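Local coordinates for protein DNA-dependent metalloprotease WSS1 homolog 2 (Schizosaccharomyces pombe, PDB 5JIG) that probably cleaves DNA-bound proteins as a DNA-dependent zinc metalloendopeptidase in the repair of DNA-protein crosslinks, this chain being a piece from its WLM protease domain, at residues S2-N7 with I36-R41; W42-L47 with H97-N102. All coordinates share one frame; numbering follows the deposited sequence. Where two conformers were deposited one is given.

Contact 1 of 2, residues S2-N7 with I36-R41; sequences SIYTFN and IMDSHR
Ser-2 OG is gripped from two directions. It accepts from Tyr-4 N at 3.0 Å, which closes an ST turn. In the Asp-38 conformer described it also donates to Asp-38 OD2 at 2.5 Å; the distance is short and Asp-38 has a second conformer, so this bond is doubtful. OG stands anti to the backbone N of Ser-2 (chi1 -178°), beside the carbonyl carbon, where it can serve both partners. In that conformer the syn lone pair of the carboxylate is used, and OD2 also lies at the edge of the Tyr-4 ring, in its plane, 3.5 Å from CD1.

Tyr-4 is the centre of an inverse gamma turn and brings its ring against the C-terminal end of helix 31-40. That end closes in a Schellman motif, with Arg-41 at positive phi. The backbone of this residue meets the ring: Arg-41 CA is 3.6 Å from the Tyr-4 centroid, a CH-pi contact over the face. Ile-3 CG1 covers the opposite face. The Arg-41 side chain runs alongside the ring, pointing the same way.

Met-37 CB packs on Tyr-4 CB at 4.3 Å. The Met-37 chain bends at chi3 (72°), which carries CE over one face of the Phe-6 ring, 3.9 Å from the centroid. SD approaches obliquely, 3.4 Å from Phe-6 CE1, a Met-aromatic contact. Val-44 of strand 44-50 touches both side chains.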
loop_
_atom_site.group_PDB
_atom_site.type_symbol
_atom_site.label_atom_id
_atom_site.label_comp_id
_atom_site.label_asym_id
_atom_site.label_seq_id
_atom_site.Cartn_x
_atom_site.Cartn_y
_atom_site.Cartn_z
ATOM N N SER A 2 6.782 15.328 -3.709
ATOM C CA SER A 2 5.350 15.401 -3.842
ATOM C C SER A 2 4.569 15.325 -2.524
ATOM O O SER A 2 4.973 14.583 -1.647
ATOM C CB SER A 2 4.958 14.120 -4.638
ATOM O OG SER A 2 3.691 14.112 -4.835
ATOM N N ILE A 3 3.426 15.996 -2.418
ATOM C CA ILE A 3 2.536 15.821 -1.296
ATOM C C ILE A 3 1.739 14.521 -1.394
ATOM O O ILE A 3 1.062 14.138 -0.422
ATOM C CB ILE A 3 1.524 16.990 -1.131
ATOM C CG1 ILE A 3 0.526 17.093 -2.263
ATOM C CG2 ILE A 3 2.285 18.272 -0.899
ATOM C CD1 ILE A 3 -0.526 18.158 -2.085
ATOM N N TYR A 4 1.774 13.858 -2.568
ATOM C CA TYR A 4 0.996 12.673 -2.809
ATOM C C TYR A 4 1.808 11.450 -2.381
ATOM O O TYR A 4 2.427 10.762 -3.195
ATOM C CB TYR A 4 0.546 12.614 -4.282
ATOM C CG TYR A 4 -0.225 13.877 -4.661
ATOM C CD1 TYR A 4 0.158 14.654 -5.725
ATOM C CD2 TYR A 4 -1.376 14.218 -3.966
ATOM C CE1 TYR A 4 -0.539 15.819 -6.075
ATOM C CE2 TYR A 4 -2.068 15.370 -4.311
ATOM C CZ TYR A 4 -1.669 16.127 -5.353
ATOM O OH TYR A 4 -2.401 17.263 -5.682
ATOM N N THR A 5 1.756 11.208 -1.096
ATOM C CA THR A 5 2.546 10.173 -0.449
ATOM C C THR A 5 1.824 9.717 0.823
ATOM O O THR A 5 0.713 10.123 1.107
ATOM C CB THR A 5 3.959 10.714 -0.187
ATOM O OG1 THR A 5 4.806 9.608 0.181
ATOM C CG2 THR A 5 3.981 11.798 0.864
ATOM N N PHE A 6 2.518 8.851 1.578
ATOM C CA PHE A 6 2.083 8.388 2.897
ATOM C C PHE A 6 2.830 9.256 3.935
ATOM O O PHE A 6 4.046 9.218 3.976
ATOM C CB PHE A 6 2.428 6.926 3.095
ATOM C CG PHE A 6 1.800 6.028 2.061
ATOM C CD1 PHE A 6 2.527 5.638 0.964
ATOM C CD2 PHE A 6 0.487 5.645 2.150
ATOM C CE1 PHE A 6 1.952 4.834 -0.021
ATOM C CE2 PHE A 6 -0.089 4.829 1.184
ATOM C CZ PHE A 6 0.640 4.456 0.080
ATOM N N ASN A 7 2.108 10.031 4.724
ATOM C CA ASN A 7 2.771 11.006 5.553
ATOM C C ASN A 7 3.491 10.415 6.764
ATOM O O ASN A 7 4.453 11.006 7.222
ATOM C CB ASN A 7 1.792 12.083 6.027
ATOM C CG ASN A 7 1.331 12.990 4.921
ATOM O OD1 ASN A 7 1.990 13.138 3.903
ATOM N ND2 ASN A 7 0.151 13.591 5.132
ATOM N N ILE A 36 1.308 6.384 -9.319
ATOM C CA ILE A 36 -0.121 6.390 -9.225
ATOM C C ILE A 36 -0.646 7.376 -8.171
ATOM O O ILE A 36 -1.736 7.950 -8.362
ATOM C CB ILE A 36 -0.731 4.990 -9.059
ATOM C CG1 ILE A 36 -0.273 4.294 -7.798
ATOM C CG2 ILE A 36 -0.458 4.190 -10.313
ATOM C CD1 ILE A 36 -0.987 2.982 -7.513
ATOM N N MET A 37 0.061 7.552 -7.063
ATOM C CA MET A 37 -0.392 8.543 -6.078
ATOM C C MET A 37 -0.326 9.957 -6.661
ATOM O O MET A 37 -1.220 10.768 -6.407
ATOM C CB MET A 37 0.336 8.371 -4.791
ATOM C CG MET A 37 -0.033 7.005 -4.200
ATOM S SD MET A 37 0.762 6.654 -2.576
ATOM C CE MET A 37 -0.168 7.767 -1.499
ATOM N N ASP A 38 0.706 10.227 -7.466
ATOM C CA ASP A 38 0.787 11.519 -8.154
ATOM C C ASP A 38 -0.333 11.612 -9.189
ATOM O O ASP A 38 -1.034 12.637 -9.251
ATOM C CB ASP A 38 2.155 11.665 -8.814
ATOM C CG ASP A 38 3.224 12.021 -7.841
ATOM O OD1 ASP A 38 4.396 11.767 -8.151
ATOM O OD2 ASP A 38 2.938 12.792 -6.866
ATOM N N SER A 39 -0.517 10.592 -10.023
ATOM C CA SER A 39 -1.515 10.679 -11.110
ATOM C C SER A 39 -2.913 10.856 -10.589
ATOM O O SER A 39 -3.726 11.582 -11.158
ATOM C CB SER A 39 -1.427 9.424 -12.006
ATOM O OG SER A 39 -0.164 9.364 -12.641
ATOM N N HIS A 40 -3.227 10.158 -9.483
ATOM C CA HIS A 40 -4.542 10.184 -8.908
ATOM C C HIS A 40 -4.692 11.173 -7.736
ATOM O O HIS A 40 -5.747 11.264 -7.150
ATOM C CB HIS A 40 -5.057 8.784 -8.548
ATOM C CG HIS A 40 -6.455 8.544 -8.896
ATOM N ND1 HIS A 40 -7.457 9.346 -8.432
ATOM C CD2 HIS A 40 -7.067 7.647 -9.700
ATOM C CE1 HIS A 40 -8.635 8.935 -8.892
ATOM N NE2 HIS A 40 -8.434 7.885 -9.675
ATOM N N ARG A 41 -3.645 11.923 -7.466
ATOM C CA ARG A 41 -3.642 12.990 -6.431
ATOM C C ARG A 41 -4.098 12.469 -5.073
ATOM O O ARG A 41 -5.000 12.997 -4.468
ATOM C CB ARG A 41 -4.401 14.200 -6.920
ATOM C CG ARG A 41 -3.769 14.853 -8.090
ATOM C CD ARG A 41 -4.492 16.041 -8.672
ATOM N NE ARG A 41 -4.839 17.035 -7.703
ATOM C CZ ARG A 41 -6.063 17.297 -7.229
ATOM N NH1 ARG A 41 -6.202 18.287 -6.351
ATOM N NH2 ARG A 41 -7.141 16.581 -7.585
#

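Contact 2 of 2, residues W42-L47 with H97-N102. With NI (nickel (II) ion), chain B.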
loop_
_atom_site.group_PDB
_atom_site.type_symbol
_atom_site.label_atom_id
_atom_site.label_comp_id
_atom_site.label_asym_id
_atom_site.label_seq_id
_atom_site.Cartn_x
_atom_site.Cartn_y
_atom_site.Cartn_z
ATOM N N TRP A 42 -3.422 11.433 -4.584
ATOM C CA TRP A 42 -3.719 10.830 -3.282
ATOM C C TRP A 42 -2.652 11.129 -2.286
ATOM O O TRP A 42 -1.463 10.852 -2.494
ATOM C CB TRP A 42 -3.835 9.322 -3.443
ATOM C CG TRP A 42 -5.037 8.873 -4.162
ATOM C CD1 TRP A 42 -6.240 9.484 -4.188
ATOM C CD2 TRP A 42 -5.161 7.726 -4.975
ATOM N NE1 TRP A 42 -7.135 8.757 -4.965
ATOM C CE2 TRP A 42 -6.478 7.670 -5.443
ATOM C CE3 TRP A 42 -4.259 6.721 -5.380
ATOM C CZ2 TRP A 42 -6.928 6.646 -6.313
ATOM C CZ3 TRP A 42 -4.713 5.739 -6.243
ATOM C CH2 TRP A 42 -6.025 5.683 -6.625
ATOM N N THR A 43 -3.093 11.714 -1.137
ATOM C CA THR A 43 -2.304 11.841 0.063
ATOM C C THR A 43 -2.923 10.980 1.125
ATOM O O THR A 43 -4.135 11.077 1.387
ATOM C CB THR A 43 -2.250 13.281 0.554
ATOM O OG1 THR A 43 -1.707 14.153 -0.458
ATOM C CG2 THR A 43 -1.524 13.373 1.858
ATOM N N VAL A 44 -2.163 10.064 1.685
ATOM C CA VAL A 44 -2.659 9.134 2.721
ATOM C C VAL A 44 -1.903 9.463 4.002
ATOM O O VAL A 44 -0.682 9.300 4.095
ATOM C CB VAL A 44 -2.445 7.674 2.277
ATOM C CG1 VAL A 44 -2.782 6.718 3.403
ATOM C CG2 VAL A 44 -3.282 7.391 1.044
ATOM N N PRO A 45 -2.615 9.936 5.030
ATOM C CA PRO A 45 -1.892 10.357 6.239
ATOM C C PRO A 45 -1.074 9.268 6.924
ATOM O O PRO A 45 -0.003 9.552 7.465
ATOM C CB PRO A 45 -3.018 10.872 7.160
ATOM C CG PRO A 45 -4.011 11.449 6.191
ATOM C CD PRO A 45 -3.995 10.484 5.008
ATOM N N LEU A 46 -1.584 8.041 6.921
ATOM C CA LEU A 46 -0.954 6.986 7.680
ATOM C C LEU A 46 -0.964 5.688 6.910
ATOM O O LEU A 46 -2.025 5.269 6.380
ATOM C CB LEU A 46 -1.719 6.783 9.003
ATOM C CG LEU A 46 -1.187 5.749 10.002
ATOM C CD1 LEU A 46 0.236 6.013 10.400
ATOM C CD2 LEU A 46 -2.106 5.676 11.216
ATOM N N LEU A 47 0.186 5.008 6.851
ATOM C CA LEU A 47 0.322 3.661 6.307
ATOM C C LEU A 47 0.879 2.826 7.450
ATOM O O LEU A 47 1.973 3.127 7.992
ATOM C CB LEU A 47 1.286 3.628 5.136
ATOM C CG LEU A 47 1.563 2.263 4.509
ATOM C CD1 LEU A 47 0.283 1.667 3.929
ATOM C CD2 LEU A 47 2.633 2.363 3.453
ATOM N N HIS A 97 -4.739 -2.324 -4.409
ATOM C CA HIS A 97 -6.119 -2.605 -4.090
ATOM C C HIS A 97 -6.628 -1.593 -3.054
ATOM O O HIS A 97 -7.700 -0.974 -3.246
ATOM C CB HIS A 97 -6.221 -4.054 -3.578
ATOM C CG HIS A 97 -7.577 -4.431 -3.111
ATOM N ND1 HIS A 97 -8.295 -5.460 -3.684
ATOM C CD2 HIS A 97 -8.368 -3.973 -2.111
ATOM C CE1 HIS A 97 -9.437 -5.585 -3.024
ATOM N NE2 HIS A 97 -9.536 -4.690 -2.074
ATOM N N GLU A 98 -5.901 -1.422 -1.956
ATOM C CA GLU A 98 -6.351 -0.482 -0.943
ATOM C C GLU A 98 -6.427 0.950 -1.475
ATOM O O GLU A 98 -7.392 1.664 -1.149
ATOM C CB GLU A 98 -5.526 -0.541 0.328
ATOM C CG GLU A 98 -5.358 -1.927 0.957
ATOM C CD GLU A 98 -6.515 -2.763 1.076
ATOM O OE1 GLU A 98 -7.645 -2.249 1.087
ATOM O OE2 GLU A 98 -6.277 -4.002 1.191
ATOM N N LEU A 99 -5.487 1.376 -2.268
ATOM C CA LEU A 99 -5.565 2.715 -2.849
ATOM C C LEU A 99 -6.804 2.884 -3.724
ATOM O O LEU A 99 -7.399 3.960 -3.762
ATOM C CB LEU A 99 -4.309 3.018 -3.647
ATOM C CG LEU A 99 -3.052 3.284 -2.799
ATOM C CD1 LEU A 99 -1.834 3.287 -3.688
ATOM C CD2 LEU A 99 -3.141 4.615 -2.047
ATOM N N THR A 100 -7.194 1.822 -4.449
ATOM C CA THR A 100 -8.375 1.872 -5.281
ATOM C C THR A 100 -9.611 2.196 -4.464
ATOM O O THR A 100 -10.543 2.870 -4.918
ATOM C CB THR A 100 -8.524 0.526 -6.042
ATOM O OG1 THR A 100 -7.370 0.247 -6.802
ATOM C CG2 THR A 100 -9.661 0.589 -7.034
ATOM N N HIS A 101 -9.660 1.731 -3.211
ATOM C CA HIS A 101 -10.719 2.030 -2.277
ATOM C C HIS A 101 -10.748 3.509 -1.838
ATOM O O HIS A 101 -11.710 3.929 -1.187
ATOM C CB HIS A 101 -10.661 1.165 -1.031
ATOM C CG HIS A 101 -11.105 -0.266 -1.231
ATOM N ND1 HIS A 101 -12.349 -0.606 -1.698
ATOM C CD2 HIS A 101 -10.509 -1.421 -0.862
ATOM C CE1 HIS A 101 -12.455 -1.926 -1.643
ATOM N NE2 HIS A 101 -11.375 -2.462 -1.125
ATOM N N ASN A 102 -9.773 4.321 -2.219
ATOM C CA ASN A 102 -9.923 5.770 -2.060
ATOM C C ASN A 102 -11.093 6.281 -2.871
ATOM O O ASN A 102 -11.664 7.326 -2.516
ATOM C CB ASN A 102 -8.679 6.509 -2.448
ATOM C CG ASN A 102 -7.527 6.341 -1.469
ATOM O OD1 ASN A 102 -7.689 5.809 -0.376
ATOM N ND2 ASN A 102 -6.349 6.815 -1.837
HETATM NI NI NI B . -11.021 -4.450 -0.652
HETATM O O HOH W 1 -12.325 -4.361 1.036
HETATM O O HOH W 2 -10.519 -6.409 0.145
#
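Trp-42 and Asn-102 both set CG anti to the carbonyl carbon (chi1 -71° in each), and this brings the amide over one face of the indole. The two planes stand 85° apart, and ND2 is the amide atom nearest the ring. Asn-102 ND2 lies 3.4 Å from Trp-42 CG, above the pyrrole part. Asn-102 CB adds a CH-pi contact, 4.0 Å from the centroid of the five-membered ring. The amide is fixed at its other end too, because OD1 accepts a hydrogen bond from Asn-66 ND2.

The same indole face meets Leu-99 over its benzene part. Leu-99 O is 3.6 Å from Trp-42 CH2, and this carbonyl also accepts from Asn-102 N at 2.9 Å. Leu-99 CB packs on Trp-42 CZ3 at 3.8 Å, while CD2 reaches Val-44 CG2 at 4.2 Å.

Leu-99 is itself inside the HExxH motif of zinc metalloproteases, residues 97-101, and Asn-102 follows it. His-97 NE2 and His-101 NE2 each bind the nickel ion at 2.1 Å, with His-107 and two waters also at the metal. These histidines are ligands of the catalytic zinc. Glu-98, the predicted active-site residue, places OE1 at the edge of the His-101 ring, in its plane.

Trp-42 stacks on His-40 and touches Leu-118 of helix 109-122. Leu-99 touches Ile-73 of strand 72-76, and Thr-100 touches Phe-111 and Leu-118. The metal-bearing end of helix 88-100 thus packs between the sheet and helix 109-122.

In the fold
Contact 1 closes before contact 2 opens along the chain, and their centres are about 9 Å apart. Residues 36-41 lead directly into 42-47, so Arg-41 and Trp-42 are consecutive. Residues 2-7 and 42-47 run next to each other as strands 6-10 and 44-50 form. Two probable hydrogen bonds join them: Thr-5 O to Val-44 N at 2.9 Å and Ile-3 O to Thr-43 OG1 at 2.8 Å. Contact 2 carries two of the three metal-binding histidines. Contact 1 holds no metal ligand; the side chains of Phe-6 and Glu-98 are about 8 Å apart. For Phe-6 and His-101 the corresponding distance is about 11 Å.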